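Side-chain contacts in oxysterol-binding protein homolog 3 (Saccharomyces cerevisiae, PDB 4IC4), which carries lipids in a hydrophobic pocket between membranes in phosphoinositide-coupled transport, this part being its sterol- and phospholipid-binding ORD: residues R322-P325 with D326-A329; R91-P94 with I95-S99; L348-E351 with R352-G356; D111-R114 with T115-K118; K379-W382 with E383-K387. All blocks are in the same frame, centred on the assembly; numbering follows the deposited sequence.

Contact 1. Residues R322-P325 with D326-A329; sequences RLRP and DIRA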
loop_
_atom_site.group_PDB
_atom_site.type_symbol
_atom_site.label_atom_id
_atom_site.label_comp_id
_atom_site.label_asym_id
_atom_site.label_seq_id
_atom_site.Cartn_x
_atom_site.Cartn_y
_atom_site.Cartn_z
ATOM N N ARG A 322 -10.811 -9.915 1.792
ATOM C CA ARG A 322 -11.647 -10.436 0.709
ATOM C C ARG A 322 -12.986 -10.953 1.220
ATOM O O ARG A 322 -13.906 -11.175 0.432
ATOM C CB ARG A 322 -10.946 -11.579 -0.021
ATOM C CG ARG A 322 -9.650 -11.208 -0.717
ATOM C CD ARG A 322 -9.077 -12.426 -1.412
ATOM N NE ARG A 322 -7.778 -12.170 -2.028
ATOM C CZ ARG A 322 -6.627 -12.116 -1.366
ATOM N NH1 ARG A 322 -6.598 -12.297 -0.052
ATOM N NH2 ARG A 322 -5.496 -11.896 -2.026
ATOM N N LEU A 323 -13.093 -11.152 2.531
ATOM C CA LEU A 323 -14.325 -11.667 3.109
ATOM C C LEU A 323 -15.218 -10.579 3.699
ATOM O O LEU A 323 -16.298 -10.869 4.221
ATOM C CB LEU A 323 -13.997 -12.730 4.166
ATOM C CG LEU A 323 -13.170 -13.911 3.637
ATOM C CD1 LEU A 323 -12.921 -14.919 4.753
ATOM C CD2 LEU A 323 -13.893 -14.568 2.464
ATOM N N ARG A 324 -14.784 -9.324 3.617
ATOM C CA ARG A 324 -15.596 -8.231 4.148
ATOM C C ARG A 324 -16.827 -8.005 3.284
ATOM O O ARG A 324 -16.728 -7.790 2.073
ATOM C CB ARG A 324 -14.780 -6.941 4.257
ATOM C CG ARG A 324 -13.934 -6.920 5.511
ATOM C CD ARG A 324 -13.308 -5.577 5.791
ATOM N NE ARG A 324 -14.271 -4.485 5.902
ATOM C CZ ARG A 324 -13.976 -3.314 6.457
ATOM N NH1 ARG A 324 -12.762 -3.110 6.952
ATOM N NH2 ARG A 324 -14.870 -2.336 6.494
ATOM N N PRO A 325 -18.011 -8.041 3.905
ATOM C CA PRO A 325 -19.267 -7.848 3.177
ATOM C C PRO A 325 -19.530 -6.454 2.640
ATOM O O PRO A 325 -20.156 -6.304 1.587
ATOM C CB PRO A 325 -20.323 -8.290 4.188
ATOM C CG PRO A 325 -19.713 -7.918 5.488
ATOM C CD PRO A 325 -18.267 -8.354 5.320
ATOM N N ASP A 326 -19.066 -5.432 3.350
ATOM C CA ASP A 326 -19.289 -4.076 2.881
ATOM C C ASP A 326 -18.436 -3.791 1.649
ATOM O O ASP A 326 -18.921 -3.222 0.668
ATOM C CB ASP A 326 -19.025 -3.055 4.000
ATOM C CG ASP A 326 -17.678 -3.238 4.692
ATOM O OD1 ASP A 326 -16.996 -4.273 4.513
ATOM O OD2 ASP A 326 -17.312 -2.320 5.457
ATOM N N ILE A 327 -17.178 -4.213 1.683
ATOM C CA ILE A 327 -16.303 -4.001 0.540
ATOM C C ILE A 327 -16.828 -4.783 -0.666
ATOM O O ILE A 327 -16.844 -4.271 -1.787
ATOM C CB ILE A 327 -14.854 -4.454 0.838
ATOM C CG1 ILE A 327 -14.285 -3.656 2.019
ATOM C CG2 ILE A 327 -13.988 -4.280 -0.416
ATOM C CD1 ILE A 327 -12.809 -3.935 2.317
ATOM N N ARG A 328 -17.271 -6.018 -0.433
ATOM C CA ARG A 328 -17.778 -6.855 -1.518
ATOM C C ARG A 328 -19.055 -6.296 -2.137
ATOM O O ARG A 328 -19.173 -6.218 -3.359
ATOM C CB ARG A 328 -18.034 -8.283 -1.022
ATOM C CG ARG A 328 -18.444 -9.251 -2.128
ATOM C CD ARG A 328 -17.322 -9.439 -3.135
ATOM N NE ARG A 328 -16.131 -9.987 -2.495
ATOM C CZ ARG A 328 -14.928 -10.039 -3.057
ATOM N NH1 ARG A 328 -14.739 -9.571 -4.284
ATOM N NH2 ARG A 328 -13.909 -10.560 -2.390
ATOM N N ALA A 329 -20.004 -5.907 -1.294
ATOM C CA ALA A 329 -21.259 -5.357 -1.787
ATOM C C ALA A 329 -20.996 -4.082 -2.585
ATOM O O ALA A 329 -21.597 -3.865 -3.640
ATOM C CB ALA A 329 -22.195 -5.069 -0.621
HETATM O O HOH W 1 -16.501 -11.386 0.052
#
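Arg324 and Asp326 face each other side-on at the start of helix 325-331, guanidinium and carboxylate nearly coplanar with 13° between their planes. Arg324 NE donates to Asp326 OD1 at 3.1 Å, and Arg324 NH2 to Asp326 OD2 at 2.7 Å; both oxygens use their syn lone pairs, so the salt bridge fixes the rotation of both groups. A bend at chi3 (57°) turns the Arg324 guanidinium toward the acid. From above the carboxylate plane, Ile327 N also donates to Asp326 OD1. Ile327 CD1 lies over one guanidinium face, 3.9 Å from Arg324 CD. Arg328 folds back differently: its NH2 reaches Arg322 O at 2.9 Å, in the carbonyl plane, while a water bridges Arg328 NE to the same oxygen; Arg328 NH2 also bonds Asn306 O. Arg324, the N-cap residue, is further held by Glu126, while Trp341 and Leu345 of helix 335-354 touch Asp326 and Phe120 of strand 118-120 packs on Arg324, Asp326 and Ile327.

Contact 2. Residues R91-P94 with I95-S99; sequences RPDP and ITFVS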
loop_
_atom_site.group_PDB
_atom_site.type_symbol
_atom_site.label_atom_id
_atom_site.label_comp_id
_atom_site.label_asym_id
_atom_site.label_seq_id
_atom_site.Cartn_x
_atom_site.Cartn_y
_atom_site.Cartn_z
ATOM N N ARG A 91 21.876 -7.963 -9.670
ATOM C CA ARG A 91 22.674 -6.902 -10.282
ATOM C C ARG A 91 23.796 -6.418 -9.368
ATOM O O ARG A 91 23.712 -6.542 -8.148
ATOM C CB ARG A 91 21.766 -5.725 -10.644
ATOM C CG ARG A 91 20.693 -6.066 -11.665
ATOM C CD ARG A 91 21.209 -5.933 -13.087
ATOM N NE ARG A 91 21.487 -4.539 -13.422
ATOM C CZ ARG A 91 21.805 -4.110 -14.638
ATOM N NH1 ARG A 91 22.040 -2.821 -14.846
ATOM N NH2 ARG A 91 21.888 -4.966 -15.648
ATOM N N PRO A 92 24.867 -5.854 -9.952
ATOM C CA PRO A 92 26.002 -5.354 -9.171
ATOM C C PRO A 92 25.716 -4.034 -8.452
ATOM O O PRO A 92 26.392 -3.686 -7.484
ATOM C CB PRO A 92 27.100 -5.218 -10.221
ATOM C CG PRO A 92 26.333 -4.802 -11.435
ATOM C CD PRO A 92 25.135 -5.734 -11.398
ATOM N N ASP A 93 24.709 -3.309 -8.934
ATOM C CA ASP A 93 24.314 -2.026 -8.355
ATOM C C ASP A 93 22.865 -2.140 -7.880
ATOM O O ASP A 93 21.974 -1.462 -8.390
ATOM C CB ASP A 93 24.433 -0.927 -9.415
ATOM C CG ASP A 93 23.563 -1.193 -10.631
ATOM O OD1 ASP A 93 23.557 -2.339 -11.128
ATOM O OD2 ASP A 93 22.890 -0.253 -11.098
ATOM N N PRO A 94 22.620 -2.989 -6.870
ATOM C CA PRO A 94 21.274 -3.204 -6.330
ATOM C C PRO A 94 20.461 -1.994 -5.883
ATOM O O PRO A 94 19.249 -1.959 -6.092
ATOM C CB PRO A 94 21.516 -4.184 -5.185
ATOM C CG PRO A 94 22.902 -3.835 -4.730
ATOM C CD PRO A 94 23.622 -3.685 -6.045
ATOM N N ILE A 95 21.100 -1.002 -5.275
ATOM C CA ILE A 95 20.339 0.149 -4.808
ATOM C C ILE A 95 19.640 0.897 -5.939
ATOM O O ILE A 95 18.671 1.615 -5.699
ATOM C CB ILE A 95 21.222 1.129 -3.981
ATOM C CG1 ILE A 95 20.325 1.988 -3.077
ATOM C CG2 ILE A 95 22.036 2.023 -4.905
ATOM C CD1 ILE A 95 21.065 2.750 -1.992
ATOM N N THR A 96 20.110 0.729 -7.172
ATOM C CA THR A 96 19.466 1.401 -8.294
ATOM C C THR A 96 18.062 0.826 -8.465
ATOM O O THR A 96 17.097 1.561 -8.664
ATOM C CB THR A 96 20.241 1.205 -9.619
ATOM O OG1 THR A 96 20.396 -0.193 -9.884
ATOM C CG2 THR A 96 21.606 1.858 -9.541
ATOM N N PHE A 97 17.953 -0.495 -8.371
ATOM C CA PHE A 97 16.665 -1.152 -8.534
ATOM C C PHE A 97 15.805 -1.048 -7.281
ATOM O O PHE A 97 14.574 -0.992 -7.365
ATOM C CB PHE A 97 16.880 -2.607 -8.955
ATOM C CG PHE A 97 17.574 -2.736 -10.279
ATOM C CD1 PHE A 97 18.962 -2.747 -10.352
ATOM C CD2 PHE A 97 16.842 -2.742 -11.460
ATOM C CE1 PHE A 97 19.612 -2.751 -11.587
ATOM C CE2 PHE A 97 17.482 -2.745 -12.699
ATOM C CZ PHE A 97 18.867 -2.749 -12.760
ATOM N N VAL A 98 16.445 -1.019 -6.116
ATOM C CA VAL A 98 15.689 -0.872 -4.877
ATOM C C VAL A 98 15.074 0.529 -4.894
ATOM O O VAL A 98 13.940 0.726 -4.460
ATOM C CB VAL A 98 16.594 -1.037 -3.634
ATOM C CG1 VAL A 98 15.809 -0.722 -2.367
ATOM C CG2 VAL A 98 17.124 -2.459 -3.568
ATOM N N SER A 99 15.817 1.501 -5.417
ATOM C CA SER A 99 15.312 2.867 -5.499
ATOM C C SER A 99 14.104 2.918 -6.435
ATOM O O SER A 99 13.104 3.572 -6.142
ATOM C CB SER A 99 16.402 3.811 -6.006
ATOM O OG SER A 99 17.468 3.891 -5.075
#
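Arg91 curls alongside the Phe97 ring, and its atoms can be followed outward one by one. CB starts 3.8 Å from Phe97 CE1, and CG comes closer to the same carbon at 3.5 Å. Bends at chi2 (-86°) and chi3 (-68°) then keep the chain beside the ring: CD lies about equally far from Phe97 CE1 and CZ, and NE approaches obliquely, 3.2 Å from both Phe97 CE1 and Phe97 CZ. Arg91 CZ is nearest Phe97 CZ, and NH1 of Arg91 reaches the ring edge, in plane, 3.8 Å from Phe97 CZ. Guanidinium and ring stand 82° apart, which excludes a parallel stack. On the way, Arg91 NE faces Asp93 OD1 in a long salt bridge.

Asp93 turns to Thr96 as well. The Thr96 hydroxyl OG1 lies 2.5 Å from Asp93 O and 2.8 Å from Asp93 OD2, two acceptors competing for one proton. Thr96 N bonds Asp93 O at 3.1 Å from above the carbonyl plane, and Val98 N bonds Pro94 O. Phe97 also packs on Lys87 and Ala88 of helix 83-88, while Phe196 of strand 195-199 meets Pro94 and Val98. The arrangement is a helix start, with Asp93 and Pro94 at the N-terminal end of helix 94-104, away from the lipid-headgroup site.

Contact 3. Residues L348-E351 with R352-G356; sequences LQRE and RRNKG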
loop_
_atom_site.group_PDB
_atom_site.type_symbol
_atom_site.label_atom_id
_atom_site.label_comp_id
_atom_site.label_asym_id
_atom_site.label_seq_id
_atom_site.Cartn_x
_atom_site.Cartn_y
_atom_site.Cartn_z
ATOM N N LEU A 348 -20.027 -3.268 15.511
ATOM C CA LEU A 348 -19.626 -4.488 16.202
ATOM C C LEU A 348 -18.260 -4.302 16.848
ATOM O O LEU A 348 -18.017 -4.753 17.966
ATOM C CB LEU A 348 -19.575 -5.671 15.228
ATOM C CG LEU A 348 -20.917 -6.135 14.662
ATOM C CD1 LEU A 348 -20.671 -7.289 13.703
ATOM C CD2 LEU A 348 -21.847 -6.569 15.790
ATOM N N GLN A 349 -17.360 -3.638 16.135
ATOM C CA GLN A 349 -16.026 -3.396 16.665
ATOM C C GLN A 349 -16.069 -2.468 17.877
ATOM O O GLN A 349 -15.355 -2.688 18.856
ATOM C CB GLN A 349 -15.137 -2.802 15.581
ATOM C CG GLN A 349 -13.775 -2.377 16.072
ATOM C CD GLN A 349 -12.848 -2.066 14.933
ATOM O OE1 GLN A 349 -12.012 -2.886 14.563
ATOM N NE2 GLN A 349 -13.009 -0.889 14.346
ATOM N N ARG A 350 -16.898 -1.432 17.805
ATOM C CA ARG A 350 -17.023 -0.500 18.916
ATOM C C ARG A 350 -17.558 -1.223 20.153
ATOM O O ARG A 350 -17.098 -0.976 21.270
ATOM C CB ARG A 350 -17.958 0.654 18.554
ATOM C CG ARG A 350 -18.213 1.594 19.722
ATOM C CD ARG A 350 -17.669 2.986 19.471
ATOM N NE ARG A 350 -18.682 3.870 18.900
ATOM C CZ ARG A 350 -19.753 4.309 19.559
ATOM N NH1 ARG A 350 -19.959 3.947 20.819
ATOM N NH2 ARG A 350 -20.614 5.119 18.957
ATOM N N GLU A 351 -18.527 -2.114 19.951
ATOM C CA GLU A 351 -19.103 -2.873 21.060
ATOM C C GLU A 351 -18.034 -3.744 21.708
ATOM O O GLU A 351 -17.946 -3.823 22.931
ATOM C CB GLU A 351 -20.257 -3.757 20.573
ATOM C CG GLU A 351 -21.486 -2.991 20.115
ATOM C CD GLU A 351 -22.197 -2.285 21.254
ATOM O OE1 GLU A 351 -23.178 -1.559 20.985
ATOM O OE2 GLU A 351 -21.781 -2.457 22.419
ATOM N N ARG A 352 -17.223 -4.408 20.889
ATOM C CA ARG A 352 -16.157 -5.250 21.417
ATOM C C ARG A 352 -15.170 -4.405 22.211
ATOM O O ARG A 352 -14.738 -4.783 23.300
ATOM C CB ARG A 352 -15.400 -5.949 20.282
ATOM C CG ARG A 352 -16.171 -7.053 19.584
ATOM C CD ARG A 352 -15.227 -7.933 18.765
ATOM N NE ARG A 352 -14.667 -7.242 17.606
ATOM C CZ ARG A 352 -15.278 -7.145 16.430
ATOM N NH1 ARG A 352 -16.474 -7.699 16.260
ATOM N NH2 ARG A 352 -14.699 -6.508 15.424
ATOM N N ARG A 353 -14.826 -3.253 21.648
ATOM C CA ARG A 353 -13.875 -2.339 22.267
ATOM C C ARG A 353 -14.358 -1.829 23.620
ATOM O O ARG A 353 -13.639 -1.917 24.613
ATOM C CB ARG A 353 -13.623 -1.159 21.324
ATOM C CG ARG A 353 -12.356 -0.366 21.594
ATOM C CD ARG A 353 -12.149 0.668 20.494
ATOM N NE ARG A 353 -10.887 1.391 20.618
ATOM C CZ ARG A 353 -9.697 0.883 20.320
ATOM N NH1 ARG A 353 -9.590 -0.364 19.876
ATOM N NH2 ARG A 353 -8.608 1.625 20.463
ATOM N N ASN A 354 -15.576 -1.300 23.662
ATOM C CA ASN A 354 -16.102 -0.766 24.914
ATOM C C ASN A 354 -16.228 -1.815 26.014
ATOM O O ASN A 354 -16.157 -1.486 27.196
ATOM C CB ASN A 354 -17.450 -0.080 24.684
ATOM C CG ASN A 354 -17.329 1.166 23.823
ATOM O OD1 ASN A 354 -16.245 1.736 23.685
ATOM N ND2 ASN A 354 -18.442 1.600 23.252
ATOM N N LYS A 355 -16.410 -3.075 25.630
ATOM C CA LYS A 355 -16.523 -4.151 26.614
ATOM C C LYS A 355 -15.139 -4.581 27.092
ATOM O O LYS A 355 -15.014 -5.374 28.027
ATOM C CB LYS A 355 -17.236 -5.363 26.009
ATOM C CG LYS A 355 -18.704 -5.150 25.689
ATOM C CD LYS A 355 -19.302 -6.387 25.031
ATOM C CE LYS A 355 -20.757 -6.171 24.655
ATOM N NZ LYS A 355 -21.335 -7.358 23.962
ATOM N N GLY A 356 -14.103 -4.052 26.449
ATOM C CA GLY A 356 -12.744 -4.413 26.802
ATOM C C GLY A 356 -12.407 -5.758 26.186
ATOM O O GLY A 356 -11.476 -6.439 26.616
HETATM O O HOH W 2 -11.931 -5.608 15.308
HETATM O O HOH W 3 -20.713 -0.075 23.223
HETATM O O HOH W 4 -23.134 -5.323 22.782
#
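Glu351 OE2 takes a hydrogen bond from a water at 2.7 Å, and that water accepts from Asn354 ND2, bridging one turn near the end of helix 335-354, which closes in a Schellman motif at Gly356. A second water links Lys355 NZ to the same OE2, though weakly on the acid's side; Glu351 OE1 is bonded by Gln347. Leu348, Gln349 and Arg350 belong to the phosphatidylinositol 4-phosphate site. Arg352 folds back over the first two: a bend at chi3 (-69°) lays one guanidinium face over Leu348 O and Gln349 CA, which sit 3.7 Å and 3.6 Å from its plane. At its edge, a water joins Arg352 NH2 to Gln349 OE1, itself bonded by Leu124 N. With Arg352 cut back to an alanine, Leu396 O would probably lose the NH1 donor, and the water beside Gln349 OE1 its second partner. Arg350 and Asn354 cross with guanidinium and amide planes 53° apart, Asn354 ND2 lying at the guanidinium edge, 3.7 Å from Arg350 NH1.

Contact 4. Residues D111-R114 with T115-K118; sequences DKTR and TLRK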
loop_
_atom_site.group_PDB
_atom_site.type_symbol
_atom_site.label_atom_id
_atom_site.label_comp_id
_atom_site.label_asym_id
_atom_site.label_seq_id
_atom_site.Cartn_x
_atom_site.Cartn_y
_atom_site.Cartn_z
ATOM N N ASP A 111 -3.496 8.019 -12.753
ATOM C CA ASP A 111 -4.816 8.404 -13.236
ATOM C C ASP A 111 -5.428 9.121 -12.038
ATOM O O ASP A 111 -5.706 8.503 -11.005
ATOM C CB ASP A 111 -5.670 7.186 -13.592
ATOM C CG ASP A 111 -7.015 7.575 -14.181
ATOM O OD1 ASP A 111 -7.632 8.525 -13.658
ATOM O OD2 ASP A 111 -7.458 6.932 -15.159
ATOM N N LYS A 112 -5.618 10.428 -12.175
ATOM C CA LYS A 112 -6.167 11.250 -11.105
ATOM C C LYS A 112 -7.451 10.716 -10.483
ATOM O O LYS A 112 -7.790 11.070 -9.354
ATOM C CB LYS A 112 -6.394 12.676 -11.615
ATOM C CG LYS A 112 -5.104 13.402 -11.961
ATOM C CD LYS A 112 -5.369 14.795 -12.514
ATOM C CE LYS A 112 -4.065 15.512 -12.831
ATOM N NZ LYS A 112 -4.292 16.855 -13.435
ATOM N N THR A 113 -8.165 9.866 -11.210
ATOM C CA THR A 113 -9.408 9.306 -10.693
ATOM C C THR A 113 -9.159 8.580 -9.365
ATOM O O THR A 113 -9.997 8.611 -8.464
ATOM C CB THR A 113 -10.034 8.316 -11.701
ATOM O OG1 THR A 113 -10.194 8.965 -12.970
ATOM C CG2 THR A 113 -11.395 7.835 -11.212
ATOM N N ARG A 114 -7.995 7.946 -9.245
ATOM C CA ARG A 114 -7.649 7.198 -8.037
ATOM C C ARG A 114 -7.607 8.067 -6.780
ATOM O O ARG A 114 -7.797 7.570 -5.668
ATOM C CB ARG A 114 -6.289 6.499 -8.224
ATOM C CG ARG A 114 -5.928 5.483 -7.133
ATOM C CD ARG A 114 -6.800 4.234 -7.229
ATOM N NE ARG A 114 -6.714 3.404 -6.026
ATOM C CZ ARG A 114 -5.814 2.446 -5.815
ATOM N NH1 ARG A 114 -4.894 2.158 -6.725
ATOM N NH2 ARG A 114 -5.841 1.768 -4.675
ATOM N N THR A 115 -7.372 9.366 -6.944
ATOM C CA THR A 115 -7.297 10.258 -5.791
ATOM C C THR A 115 -8.654 10.747 -5.270
ATOM O O THR A 115 -8.710 11.446 -4.259
ATOM C CB THR A 115 -6.424 11.498 -6.100
ATOM O OG1 THR A 115 -7.095 12.328 -7.054
ATOM C CG2 THR A 115 -5.069 11.075 -6.665
ATOM N N LEU A 116 -9.735 10.365 -5.944
ATOM C CA LEU A 116 -11.083 10.792 -5.559
ATOM C C LEU A 116 -11.662 10.074 -4.339
ATOM O O LEU A 116 -12.437 10.664 -3.583
ATOM C CB LEU A 116 -12.040 10.625 -6.741
ATOM C CG LEU A 116 -11.761 11.497 -7.968
ATOM C CD1 LEU A 116 -12.593 11.011 -9.137
ATOM C CD2 LEU A 116 -12.081 12.948 -7.646
ATOM N N ARG A 117 -11.299 8.808 -4.150
ATOM C CA ARG A 117 -11.799 8.026 -3.017
ATOM C C ARG A 117 -10.662 7.426 -2.195
ATOM O O ARG A 117 -9.502 7.462 -2.605
ATOM C CB ARG A 117 -12.710 6.895 -3.501
ATOM C CG ARG A 117 -14.050 7.329 -4.083
ATOM C CD ARG A 117 -14.061 7.120 -5.578
ATOM N NE ARG A 117 -15.401 7.162 -6.152
ATOM C CZ ARG A 117 -15.647 7.075 -7.454
ATOM N NH1 ARG A 117 -14.640 6.943 -8.312
ATOM N NH2 ARG A 117 -16.895 7.117 -7.900
ATOM N N LYS A 118 -11.005 6.869 -1.033
ATOM C CA LYS A 118 -10.024 6.260 -0.138
ATOM C C LYS A 118 -10.416 4.819 0.192
ATOM O O LYS A 118 -11.581 4.446 0.089
ATOM C CB LYS A 118 -9.933 7.057 1.166
ATOM C CG LYS A 118 -11.162 6.933 2.055
ATOM C CD LYS A 118 -11.018 7.760 3.324
ATOM C CE LYS A 118 -12.231 7.596 4.226
ATOM N NZ LYS A 118 -12.421 6.175 4.639
#
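Lys112 O and Thr113 O accept from Thr115 N (3.0 Å from Lys112 O) and Leu116 N respectively, i to i+3 bonds of a 3-10 turn, both donors standing well above the carbonyl planes. Lys112 O has a second partner, the Thr115 hydroxyl, whose OG1 donates to it at 2.7 Å, here within the carbonyl plane. With chi1 at 69°, OG1 sits between the Thr115 backbone N and carbonyl carbon, which aims it back along the turn so that one residue grips one oxygen twice. A valine in its place would probably leave Lys112 O with only the out-of-plane amide of this residue, its in-plane hydroxyl partner gone. Leu116 leans over the Thr113 carbonyl, its CB 3.3 Å from Thr113 O, and its CD1 meets Thr113 CG2 at 4.0 Å. Thr113 CG2 also faces the guanidinium edge of Arg117.

Ahead of the turn, Asp111 OD1 accepts from Thr113 N at 2.8 Å, an Asx turn, and from Thr113 OG1 on the syn side. Arg114 reaches Glu67 and Glu77. Lys118, a residue of the phosphatidylinositol 4-phosphate site, begins strand 118-120 just after Arg117. Hydroxyls and a carboxylate thus supplement the backbone bonds, tying the turn before that strand through two doubly bonded oxygens, Asp111 OD1 and Lys112 O.

Contact 5. Residues K379-W382 with E383-K387; sequences KSYW and ERRKK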
loop_
_atom_site.group_PDB
_atom_site.type_symbol
_atom_site.label_atom_id
_atom_site.label_comp_id
_atom_site.label_asym_id
_atom_site.label_seq_id
_atom_site.Cartn_x
_atom_site.Cartn_y
_atom_site.Cartn_z
ATOM N N LYS A 379 2.214 -21.845 15.002
ATOM C CA LYS A 379 1.011 -21.021 14.989
ATOM C C LYS A 379 1.175 -19.767 14.137
ATOM O O LYS A 379 0.412 -18.807 14.269
ATOM C CB LYS A 379 0.607 -20.638 16.415
ATOM C CG LYS A 379 0.058 -21.802 17.233
ATOM C CD LYS A 379 -1.264 -22.311 16.669
ATOM C CE LYS A 379 -1.804 -23.476 17.488
ATOM N NZ LYS A 379 -3.112 -23.974 16.977
ATOM N N SER A 380 2.177 -19.773 13.265
ATOM C CA SER A 380 2.399 -18.639 12.376
ATOM C C SER A 380 1.301 -18.672 11.318
ATOM O O SER A 380 0.644 -19.697 11.131
ATOM C CB SER A 380 3.764 -18.743 11.695
ATOM O OG SER A 380 3.816 -19.851 10.809
ATOM N N TYR A 381 1.100 -17.559 10.625
ATOM C CA TYR A 381 0.073 -17.507 9.594
ATOM C C TYR A 381 0.240 -18.591 8.533
ATOM O O TYR A 381 -0.693 -19.337 8.244
ATOM C CB TYR A 381 0.071 -16.148 8.888
ATOM C CG TYR A 381 -1.070 -16.003 7.904
ATOM C CD1 TYR A 381 -2.332 -15.607 8.336
ATOM C CD2 TYR A 381 -0.895 -16.301 6.546
ATOM C CE1 TYR A 381 -3.401 -15.505 7.446
ATOM C CE2 TYR A 381 -1.958 -16.209 5.647
ATOM C CZ TYR A 381 -3.209 -15.808 6.106
ATOM O OH TYR A 381 -4.277 -15.705 5.243
ATOM N N TRP A 382 1.429 -18.674 7.948
ATOM C CA TRP A 382 1.650 -19.644 6.887
ATOM C C TRP A 382 1.603 -21.095 7.346
ATOM O O TRP A 382 1.214 -21.969 6.571
ATOM C CB TRP A 382 2.953 -19.321 6.150
ATOM C CG TRP A 382 2.908 -17.955 5.520
ATOM C CD1 TRP A 382 3.668 -16.874 5.857
ATOM C CD2 TRP A 382 2.014 -17.513 4.489
ATOM N NE1 TRP A 382 3.301 -15.782 5.106
ATOM C CE2 TRP A 382 2.287 -16.145 4.257
ATOM C CE3 TRP A 382 1.007 -18.137 3.740
ATOM C CZ2 TRP A 382 1.587 -15.388 3.305
ATOM C CZ3 TRP A 382 0.310 -17.383 2.792
ATOM C CH2 TRP A 382 0.606 -16.022 2.587
ATOM N N GLU A 383 1.984 -21.365 8.591
ATOM C CA GLU A 383 1.905 -22.735 9.083
ATOM C C GLU A 383 0.441 -23.113 9.316
ATOM O O GLU A 383 0.017 -24.216 8.969
ATOM C CB GLU A 383 2.723 -22.908 10.367
ATOM C CG GLU A 383 4.223 -23.027 10.118
ATOM C CD GLU A 383 4.564 -24.151 9.149
ATOM O OE1 GLU A 383 4.180 -25.310 9.416
ATOM O OE2 GLU A 383 5.211 -23.876 8.119
ATOM N N ARG A 384 -0.333 -22.196 9.896
ATOM C CA ARG A 384 -1.755 -22.431 10.145
ATOM C C ARG A 384 -2.495 -22.676 8.829
ATOM O O ARG A 384 -3.323 -23.576 8.718
ATOM C CB ARG A 384 -2.393 -21.207 10.813
ATOM C CG ARG A 384 -2.103 -21.000 12.294
ATOM C CD ARG A 384 -2.489 -19.561 12.660
ATOM N NE ARG A 384 -2.463 -19.248 14.090
ATOM C CZ ARG A 384 -3.470 -19.474 14.930
ATOM N NH1 ARG A 384 -3.352 -19.142 16.208
ATOM N NH2 ARG A 384 -4.591 -20.041 14.502
ATOM N N ARG A 385 -2.193 -21.852 7.834
ATOM C CA ARG A 385 -2.848 -21.942 6.535
ATOM C C ARG A 385 -2.751 -23.332 5.911
ATOM O O ARG A 385 -3.693 -23.806 5.277
ATOM C CB ARG A 385 -2.241 -20.906 5.589
ATOM C CG ARG A 385 -3.060 -20.621 4.339
ATOM C CD ARG A 385 -2.332 -19.610 3.468
ATOM N NE ARG A 385 -3.127 -19.103 2.352
ATOM C CZ ARG A 385 -3.417 -19.781 1.247
ATOM N NH1 ARG A 385 -2.986 -21.027 1.083
ATOM N NH2 ARG A 385 -4.129 -19.198 0.290
ATOM N N LYS A 386 -1.611 -23.980 6.107
ATOM C CA LYS A 386 -1.372 -25.307 5.551
ATOM C C LYS A 386 -2.382 -26.340 6.050
ATOM O O LYS A 386 -2.682 -27.311 5.355
ATOM C CB LYS A 386 0.048 -25.748 5.905
ATOM C CG LYS A 386 0.672 -26.743 4.947
ATOM C CD LYS A 386 2.175 -26.826 5.182
ATOM C CE LYS A 386 2.826 -25.447 5.073
ATOM N NZ LYS A 386 4.296 -25.475 5.324
ATOM N N LYS A 387 -2.919 -26.122 7.248
ATOM C CA LYS A 387 -3.877 -27.060 7.823
ATOM C C LYS A 387 -5.218 -26.439 8.209
ATOM O O LYS A 387 -5.963 -27.018 8.999
ATOM C CB LYS A 387 -3.263 -27.729 9.055
ATOM C CG LYS A 387 -1.968 -28.483 8.778
ATOM C CD LYS A 387 -1.390 -29.087 10.051
ATOM C CE LYS A 387 -1.017 -28.014 11.064
ATOM N NZ LYS A 387 -0.507 -28.606 12.334
#
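Arg384 reaches back over the start of helix 381-386, its NE donating to Lys379 O at 2.9 Å. The bond is bent, with an N-H...O angle of 143°, and comes from above the carbonyl plane, although the oxygen stays near the guanidinium plane. Over one face of that guanidinium lies Lys379 CD, 3.8 Å from Arg384 NH1, so an aliphatic stretch of the lysine lies against the flat group. Their charged ends have separate acids: Lys379 NZ pairs with Asp389, Arg384 NH2 with Asp392.

On another side of the helix, Arg385 runs alongside Trp382. Its CD lies 3.5 Å from Trp382 CZ3 and 4.1 Å from Tyr381 CE2, in both cases obliquely to the ring. Extended from CG to NE, with CG anti to the backbone N (chi1 -164°), the chain carries its polar end past the indole to Glu129, which also binds Tyr381 OH. Tyr381 CD2 stands over the centre of the Trp382 ring, 3.7 Å above its plane. Arg138 adds a cation-pi contact to the indole, and Ile140 of strand 137-145 touches both aromatic residues.

Ser380 sets the beginning of the helix. Its OG accepts from Glu383 N at 3.3 Å and also bonds Gly377 O, while Arg384 N and Arg385 N make the first i to i+4 bonds. The arrangement is a serine N-cap on a short C-terminal helix packed against the strands of the ORD.

Contact 2 is the buried one, contact 3 lies at the surface, and contacts 1, 4 and 5 are partly buried. Contacts 1, 2 and 5 describe how a helix starts, contact 3 how one ends and contact 4 a 3-10 turn. Chemistry follows place: a coplanar charged pair at contact 1, an arginine beside an aromatic ring at contact 2, water bridges at contact 3, hydroxyl-to-carbonyl bonds at contact 4, and at contact 5 a serine cap with arginines against a backbone carbonyl and aromatic rings. Contacts 3 and 4 hold phosphoinositide-binding residues; contact 1 lies close to others. Glu129 serves contacts 1 and 5, by its backbone oxygen to Arg322 and its carboxylate to Arg385 and Tyr381.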